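PDB 2P4F: similar to sp|P32453 Saccharomyces cerevisiae YNL315c ATP11 from Candida glabrata CBS 138, which probably acts as a mitochondrial chaperone of the ATP11 family, binding unfolded subunits and helping to assemble the F1 part of ATP synthase. Local coordinates for residues K100-Y105 and H220-N225; V254-G259 and K269-L274; D131-A136 and N233-S238. One frame throughout, in Å; residues are numbered along the deposited sequence.

Interaction 1 of 3, residues K100-Y105 and H220-N225; sequences KTLDDY and HLDLAN
L102 and Y105 bring a short helical turn near the modelled N-terminus against H220 and D222. It packs where strand 215-220 of the half-barrel sheet ends and the chain turns toward helix 224-227. The van der Waals part centres on L102. L102 leans toward the turn, and its CB packs against the carboxylate of D222, 3.5 Å from OD2. The two side chains run antiparallel past one another. With CG anti to the backbone N (chi1 -178°), the L102 branch runs on to L223, and its CD2 comes 4.0 Å from L223 CG, an apolar pair. W123 and L231 also touch L102, so the leucine fills a junction between helix 116-126 and the sheet.

The aromatic part pairs Y105 with H220. The rings meet obliquely, planes at 76°. CE2 at the tyrosine edge is 3.6 Å from NE2 of H220. Both rings have their polar ends held from outside: Y105 OH by Q218, and H220 NE2 by N233. N233 on NE2 and a water on ND1 probably fix how the imidazole is turned.

The polar part runs through two waters, one on each carboxylate oxygen of D222. Each water donates to its oxygen and accepts a backbone N-H of the 102-105 turn. The first joins D222 OD1 to D103 N and also bonds T101 OG1. The second joins D222 OD2 to L102 N. D222 therefore holds the start of the turn without touching its N-H groups directly. The turn braces itself as well, T101 N donating to D104 OD2 at 2.8 Å. L102 N and H220 ND1 are close but badly angled for a bond. The second water bridges them instead, 3.0 Å from L102 N and 2.7 Å from ND1 in the plane of the imidazole.

Interaction 2 of 3, residues V254-G259 and K269-L274; sequences VQRFYG and KERIQL
R271 lays its aliphatic chain over one face of the F257 ring. Its CD sits above the ring centre, 3.8 Å from the centroid, in a CH-pi contact. The chain is extended from CG to NE (chi3 179°), which carries the guanidinium past the ring. The two planes stand 80° apart, and any cation-pi attraction is long and weak.

Beyond the ring, R271 meets R256. The guanidinium groups stack face on face, centres 3.6 Å apart and planes at 27°. The R256 chain is bent at chi3, which helps turn its group onto R271. Their NH2 atoms approach to 3.2 Å, both being donors. A water accepts from R271 NH1 and donates to R256 O.

Smaller apolar contacts flank this centre. L274 CD2 lies 4.1 Å from F257 CE1. I272 CD1 rests 3.9 Å from CA of G259, in the turn that follows helix 244-257. The contact thus packs the end of that helix against helix 266-280.

The stacked arginines carry like charge, yet both reach acceptors. R271 bonds L293 O and E298 O and R256 bonds S296 O, all backbone oxygens near the C-terminus. N253 OD1 of the same helix takes R256 NE. These acceptors probably offset the repulsion. The pair thereby ties the C-terminal tail across both helices.

Interaction 3 of 3, residues D131-A136 and N233-S238; sequences DDSLVA and NGQVES
N233 and G234 of strand 229-236 pair with V135 and L134 of strand 133-139, the outermost strand on this side of the antiparallel half-barrel sheet within the chain. N233 faces V135 in a non-hydrogen-bonded pair. Its CA makes a CA-H...O contact with L134 O, 3.3 Å away. Its amide turns away to Q218 and H220 of the neighbouring strand.

G234 forms the hydrogen-bonded pair with L134. G234 N donates to L134 O at 2.7 Å, and L134 N donates back to G234 O at 2.9 Å. G234 O also accepts from a water held by S133 OG. Lacking a side chain, G234 lets L134 CB lie over its backbone. L134 continues from there to L244 and Q248 of helix 244-257.

Q235 faces S133 in a non-hydrogen-bonded pair, both side chains on the face opposite L134. Its extended side chain runs parallel to the D132 side chain, with Q235 CG 4.1 Å from D132 OD2. The carboxylate and amide planes differ by 21°. R130 forms a salt bridge with D132 beside them.

V236 closes the ladder where the strands part. Its side chain packs on L244 and A247, beside L134 under the same helix. Its N donates to D132 O at 2.9 Å, and its own O lies 3.5 Å from D132 CB.

How the interactions relate
Interactions 1 and 3 adjoin on the same sheet, their centres about 17 Å apart. The probable bond from H220 to N233 links them across neighbouring strands, 215-220 and 229-236. Interaction 2 lies on the opposite side of the chain's centre from both and touches neither. It shares helix 244-257 with interaction 3: one end packs on L134 and V236, the other carries R256 and F257. None is wholly buried, each mixing buried and part-exposed residues. Their chemistry follows their place. The strand pair of interaction 3 uses direct backbone bonds. The polar link of interaction 1 runs through bridging waters, beside direct packing. The helices of interaction 2 meet mainly through side chains, without direct hydrogen bonds between the two segments.

Interaction 1 of 3, residues K100-Y105 and H220-N225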
# COMPACT_ATOMS: atom_id res chain seq x y z
N LYS A 100 5.10 -4.70 -14.34
CA LYS A 100 6.51 -4.34 -14.32
C LYS A 100 7.13 -4.80 -13.02
O LYS A 100 6.52 -4.67 -11.95
CB LYS A 100 6.72 -2.84 -14.52
CG LYS A 100 6.28 -2.52 -15.95
CD LYS A 100 6.85 -1.22 -16.42
CE LYS A 100 6.14 -0.83 -17.70
NZ LYS A 100 5.93 0.64 -17.72
N THR A 101 8.31 -5.35 -13.10
CA THR A 101 9.06 -5.70 -11.91
C THR A 101 10.23 -4.74 -11.69
O THR A 101 10.41 -3.83 -12.53
CB THR A 101 9.61 -7.14 -11.98
OG1 THR A 101 10.64 -7.21 -12.97
CG2 THR A 101 8.50 -8.12 -12.34
N LEU A 102 10.95 -4.94 -10.59
CA LEU A 102 12.01 -3.98 -10.31
C LEU A 102 12.99 -3.86 -11.47
O LEU A 102 13.42 -2.72 -11.77
CB LEU A 102 12.72 -4.37 -9.00
CG LEU A 102 13.82 -3.38 -8.58
CD1 LEU A 102 13.30 -1.93 -8.45
CD2 LEU A 102 14.41 -3.82 -7.26
N ASP A 103 13.30 -5.02 -12.09
CA ASP A 103 14.29 -4.98 -13.19
C ASP A 103 13.88 -4.09 -14.36
O ASP A 103 14.70 -3.60 -15.14
CB ASP A 103 14.50 -6.41 -13.67
CG ASP A 103 15.72 -6.57 -14.58
OD1 ASP A 103 16.87 -6.31 -14.17
OD2 ASP A 103 15.47 -7.01 -15.72
N ASP A 104 12.56 -3.89 -14.55
CA ASP A 104 12.08 -2.98 -15.59
C ASP A 104 12.35 -1.52 -15.28
O ASP A 104 12.29 -0.66 -16.16
CB ASP A 104 10.57 -3.19 -15.76
CG ASP A 104 10.24 -4.58 -16.28
OD1 ASP A 104 10.91 -5.01 -17.27
OD2 ASP A 104 9.33 -5.25 -15.74
N TYR A 105 12.64 -1.18 -14.02
CA TYR A 105 12.91 0.19 -13.64
C TYR A 105 14.40 0.42 -13.36
O TYR A 105 14.94 1.45 -13.76
CB TYR A 105 12.14 0.53 -12.36
CG TYR A 105 10.64 0.37 -12.45
CD1 TYR A 105 9.90 1.04 -13.41
CD2 TYR A 105 9.96 -0.39 -11.51
CE1 TYR A 105 8.50 0.91 -13.49
CE2 TYR A 105 8.58 -0.53 -11.57
CZ TYR A 105 7.86 0.11 -12.54
OH TYR A 105 6.47 -0.01 -12.59
N HIS A 220 8.37 -3.75 -4.35
CA HIS A 220 9.29 -4.68 -5.00
C HIS A 220 10.15 -5.34 -3.96
O HIS A 220 10.80 -4.63 -3.20
CB HIS A 220 10.21 -3.89 -5.97
CG HIS A 220 9.35 -3.24 -7.01
ND1 HIS A 220 8.80 -3.93 -8.06
CD2 HIS A 220 8.96 -1.93 -7.09
CE1 HIS A 220 8.10 -3.07 -8.79
NE2 HIS A 220 8.16 -1.83 -8.22
N LEU A 221 10.18 -6.65 -3.91
CA LEU A 221 10.87 -7.41 -2.86
C LEU A 221 12.18 -8.03 -3.32
O LEU A 221 12.80 -8.81 -2.61
CB LEU A 221 9.94 -8.55 -2.38
CG LEU A 221 8.51 -8.14 -2.01
CD1 LEU A 221 7.82 -9.38 -1.44
CD2 LEU A 221 8.47 -6.95 -1.07
N ASP A 222 12.63 -7.72 -4.54
CA ASP A 222 13.77 -8.32 -5.18
C ASP A 222 15.04 -8.16 -4.34
O ASP A 222 15.95 -9.02 -4.48
CB ASP A 222 13.99 -7.69 -6.57
CG ASP A 222 12.72 -7.70 -7.40
OD1 ASP A 222 12.78 -8.36 -8.50
OD2 ASP A 222 11.68 -7.06 -7.07
N LEU A 223 15.15 -7.08 -3.56
CA LEU A 223 16.36 -6.86 -2.76
C LEU A 223 16.13 -7.19 -1.30
O LEU A 223 16.93 -6.85 -0.38
CB LEU A 223 16.76 -5.37 -2.88
CG LEU A 223 16.93 -4.93 -4.32
CD1 LEU A 223 17.41 -3.46 -4.35
CD2 LEU A 223 17.85 -5.88 -5.05
N ALA A 224 15.00 -7.82 -1.00
CA ALA A 224 14.65 -8.06 0.40
C ALA A 224 15.63 -9.05 1.02
O ALA A 224 16.11 -8.86 2.14
CB ALA A 224 13.23 -8.62 0.53
N ASN A 225 15.97 -10.12 0.31
CA ASN A 225 16.88 -11.11 0.93
C ASN A 225 18.29 -10.59 1.02
O ASN A 225 19.04 -10.83 1.98
CB ASN A 225 16.77 -12.40 0.11
CG ASN A 225 15.44 -13.10 0.36
OD1 ASN A 225 14.89 -13.01 1.47
ND2 ASN A 225 14.89 -13.80 -0.64
O HOH W 1 12.80 -7.70 -11.15
O HOH W 2 9.49 -6.51 -8.54

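Interaction 2 of 3, residues V254-G259 and K269-L274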
# COMPACT_ATOMS: atom_id res chain seq x y z
N VAL A 254 -3.36 2.44 5.65
CA VAL A 254 -3.19 1.01 5.30
C VAL A 254 -2.14 0.37 6.20
O VAL A 254 -2.38 -0.72 6.71
CB VAL A 254 -2.75 0.85 3.83
CG1 VAL A 254 -2.31 -0.56 3.52
CG2 VAL A 254 -3.87 1.26 2.87
N GLN A 255 -1.04 1.09 6.42
CA GLN A 255 -0.00 0.54 7.29
C GLN A 255 -0.53 0.32 8.70
O GLN A 255 -0.20 -0.66 9.38
CB GLN A 255 1.18 1.51 7.33
CG GLN A 255 1.88 1.60 5.98
CD GLN A 255 3.08 2.53 6.01
OE1 GLN A 255 3.63 2.87 4.97
NE2 GLN A 255 3.47 2.91 7.23
N ARG A 256 -1.36 1.22 9.22
CA ARG A 256 -1.82 1.10 10.61
C ARG A 256 -2.72 -0.11 10.79
O ARG A 256 -2.66 -0.78 11.82
CB ARG A 256 -2.55 2.39 11.06
CG ARG A 256 -1.58 3.58 11.19
CD ARG A 256 -2.06 4.64 12.16
NE ARG A 256 -3.41 5.11 11.77
CZ ARG A 256 -4.06 5.95 12.57
NH1 ARG A 256 -5.28 6.38 12.25
NH2 ARG A 256 -3.50 6.40 13.71
N PHE A 257 -3.58 -0.37 9.80
CA PHE A 257 -4.50 -1.51 9.90
C PHE A 257 -3.79 -2.82 9.58
O PHE A 257 -4.09 -3.86 10.19
CB PHE A 257 -5.71 -1.29 8.99
CG PHE A 257 -6.69 -0.31 9.64
CD1 PHE A 257 -7.70 -0.80 10.47
CD2 PHE A 257 -6.58 1.05 9.41
CE1 PHE A 257 -8.57 0.13 11.03
CE2 PHE A 257 -7.43 1.98 9.99
CZ PHE A 257 -8.44 1.51 10.82
N TYR A 258 -2.80 -2.78 8.66
CA TYR A 258 -2.14 -4.02 8.26
C TYR A 258 -0.95 -4.34 9.15
O TYR A 258 0.16 -4.59 8.78
CB TYR A 258 -1.74 -3.94 6.78
CG TYR A 258 -2.96 -4.29 5.93
CD1 TYR A 258 -3.17 -5.60 5.50
CD2 TYR A 258 -3.89 -3.30 5.58
CE1 TYR A 258 -4.29 -5.93 4.73
CE2 TYR A 258 -5.03 -3.62 4.80
CZ TYR A 258 -5.19 -4.94 4.39
OH TYR A 258 -6.30 -5.24 3.63
N GLY A 259 -1.18 -4.41 10.45
CA GLY A 259 -0.09 -4.98 11.26
C GLY A 259 0.41 -3.85 12.16
O GLY A 259 1.21 -4.10 13.07
N LYS A 269 -4.31 -3.29 18.30
CA LYS A 269 -5.01 -4.59 18.26
C LYS A 269 -6.45 -4.43 17.77
O LYS A 269 -6.96 -5.31 17.07
CB LYS A 269 -4.96 -5.31 19.61
CG LYS A 269 -3.54 -5.61 20.08
CD LYS A 269 -3.54 -6.32 21.45
CE LYS A 269 -2.36 -5.90 22.30
NZ LYS A 269 -2.72 -6.11 23.74
N GLU A 270 -7.08 -3.30 18.14
CA GLU A 270 -8.45 -3.08 17.68
C GLU A 270 -8.48 -2.89 16.16
O GLU A 270 -9.37 -3.40 15.46
CB GLU A 270 -9.07 -1.84 18.28
CG GLU A 270 -9.48 -1.95 19.72
CD GLU A 270 -10.13 -0.62 20.12
OE1 GLU A 270 -9.46 0.19 20.79
OE2 GLU A 270 -11.31 -0.46 19.73
N ARG A 271 -7.47 -2.18 15.66
CA ARG A 271 -7.39 -2.04 14.19
C ARG A 271 -7.18 -3.36 13.48
O ARG A 271 -7.86 -3.66 12.45
CB ARG A 271 -6.24 -1.09 13.82
CG ARG A 271 -6.56 0.36 14.18
CD ARG A 271 -5.63 1.34 13.44
NE ARG A 271 -6.03 2.69 13.83
CZ ARG A 271 -5.41 3.42 14.77
NH1 ARG A 271 -4.32 2.95 15.39
NH2 ARG A 271 -5.85 4.65 15.10
N ILE A 272 -6.27 -4.19 13.99
CA ILE A 272 -6.01 -5.47 13.34
C ILE A 272 -7.26 -6.33 13.43
O ILE A 272 -7.64 -7.02 12.48
CB ILE A 272 -4.79 -6.14 13.97
CG1 ILE A 272 -3.51 -5.39 13.57
CG2 ILE A 272 -4.75 -7.62 13.61
CD1 ILE A 272 -2.32 -5.66 14.44
N GLN A 273 -7.95 -6.31 14.57
CA GLN A 273 -9.14 -7.15 14.73
C GLN A 273 -10.23 -6.72 13.75
O GLN A 273 -10.98 -7.53 13.20
CB GLN A 273 -9.67 -7.05 16.18
CG GLN A 273 -10.87 -7.99 16.41
CD GLN A 273 -10.44 -9.45 16.37
OE1 GLN A 273 -9.50 -9.86 17.06
NE2 GLN A 273 -11.09 -10.28 15.54
N LEU A 274 -10.33 -5.39 13.51
CA LEU A 274 -11.33 -4.95 12.56
C LEU A 274 -11.02 -5.41 11.14
O LEU A 274 -11.91 -5.77 10.33
CB LEU A 274 -11.40 -3.41 12.55
CG LEU A 274 -12.58 -2.79 11.85
CD1 LEU A 274 -13.91 -3.11 12.55
CD2 LEU A 274 -12.37 -1.27 11.69
O HOH W 3 -2.44 0.94 14.55

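Interaction 3 of 3, residues D131-A136 and N233-S238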
# COMPACT_ATOMS: atom_id res chain seq x y z
N ASP A 131 4.97 14.57 -10.44
CA ASP A 131 4.19 15.11 -9.33
C ASP A 131 2.98 14.21 -9.04
O ASP A 131 2.05 14.58 -8.35
CB ASP A 131 3.74 16.55 -9.55
CG ASP A 131 2.82 16.69 -10.74
OD1 ASP A 131 2.55 15.65 -11.39
OD2 ASP A 131 2.37 17.83 -11.01
N ASP A 132 3.00 12.99 -9.57
CA ASP A 132 1.90 12.10 -9.24
C ASP A 132 2.41 10.90 -8.45
O ASP A 132 1.64 9.95 -8.31
CB ASP A 132 1.23 11.68 -10.55
CG ASP A 132 2.19 10.91 -11.43
OD1 ASP A 132 3.41 10.92 -11.23
OD2 ASP A 132 1.70 10.25 -12.37
N SER A 133 3.63 10.91 -7.96
CA SER A 133 4.30 9.71 -7.45
C SER A 133 4.50 9.68 -5.95
O SER A 133 4.87 10.71 -5.40
CB SER A 133 5.70 9.55 -8.11
OG SER A 133 5.42 9.10 -9.44
N LEU A 134 4.30 8.49 -5.42
CA LEU A 134 4.61 8.08 -4.05
C LEU A 134 5.84 7.19 -4.12
O LEU A 134 5.91 6.24 -4.90
CB LEU A 134 3.47 7.28 -3.40
CG LEU A 134 2.13 8.01 -3.21
CD1 LEU A 134 1.23 7.21 -2.29
CD2 LEU A 134 2.33 9.39 -2.63
N VAL A 135 6.88 7.49 -3.34
CA VAL A 135 8.11 6.73 -3.40
C VAL A 135 8.59 6.45 -1.99
O VAL A 135 8.55 7.38 -1.18
CB VAL A 135 9.21 7.50 -4.17
CG1 VAL A 135 10.48 6.69 -4.27
CG2 VAL A 135 8.71 7.86 -5.57
N ALA A 136 9.02 5.22 -1.71
CA ALA A 136 9.55 4.92 -0.38
C ALA A 136 10.54 3.78 -0.49
O ALA A 136 10.51 3.03 -1.47
CB ALA A 136 8.44 4.55 0.61
N ASN A 233 6.88 2.14 -5.29
CA ASN A 233 6.54 3.23 -6.20
C ASN A 233 5.02 3.23 -6.33
O ASN A 233 4.42 2.18 -6.53
CB ASN A 233 7.20 3.13 -7.58
CG ASN A 233 6.91 1.82 -8.28
OD1 ASN A 233 7.45 0.80 -7.86
ND2 ASN A 233 6.12 1.71 -9.34
N GLY A 234 4.39 4.39 -6.21
CA GLY A 234 2.95 4.44 -6.45
C GLY A 234 2.65 5.63 -7.30
O GLY A 234 3.45 6.58 -7.44
N GLN A 235 1.48 5.58 -7.91
CA GLN A 235 1.06 6.69 -8.78
C GLN A 235 -0.39 7.03 -8.43
O GLN A 235 -1.20 6.07 -8.21
CB GLN A 235 1.12 6.36 -10.28
CG GLN A 235 2.50 6.53 -10.91
CD GLN A 235 2.63 5.94 -12.30
OE1 GLN A 235 3.69 5.90 -12.91
NE2 GLN A 235 1.51 5.46 -12.85
N VAL A 236 -0.74 8.29 -8.39
CA VAL A 236 -2.12 8.73 -8.20
C VAL A 236 -2.62 9.26 -9.53
O VAL A 236 -1.92 10.10 -10.17
CB VAL A 236 -2.22 9.84 -7.12
CG1 VAL A 236 -3.67 10.28 -6.90
CG2 VAL A 236 -1.58 9.28 -5.87
N GLU A 237 -3.77 8.86 -9.99
CA GLU A 237 -4.29 9.28 -11.28
C GLU A 237 -4.64 10.77 -11.28
O GLU A 237 -5.31 11.32 -10.42
CB GLU A 237 -5.53 8.46 -11.62
CG GLU A 237 -5.29 6.98 -11.88
CD GLU A 237 -4.48 6.77 -13.13
OE1 GLU A 237 -3.36 6.23 -13.05
OE2 GLU A 237 -4.95 7.16 -14.21
N SER A 238 -4.17 11.46 -12.32
CA SER A 238 -4.37 12.92 -12.29
C SER A 238 -5.84 13.27 -12.53
O SER A 238 -6.25 14.36 -12.08
CB SER A 238 -3.47 13.65 -13.28
OG SER A 238 -3.37 12.97 -14.52
O HOH W 4 5.59 6.47 -9.18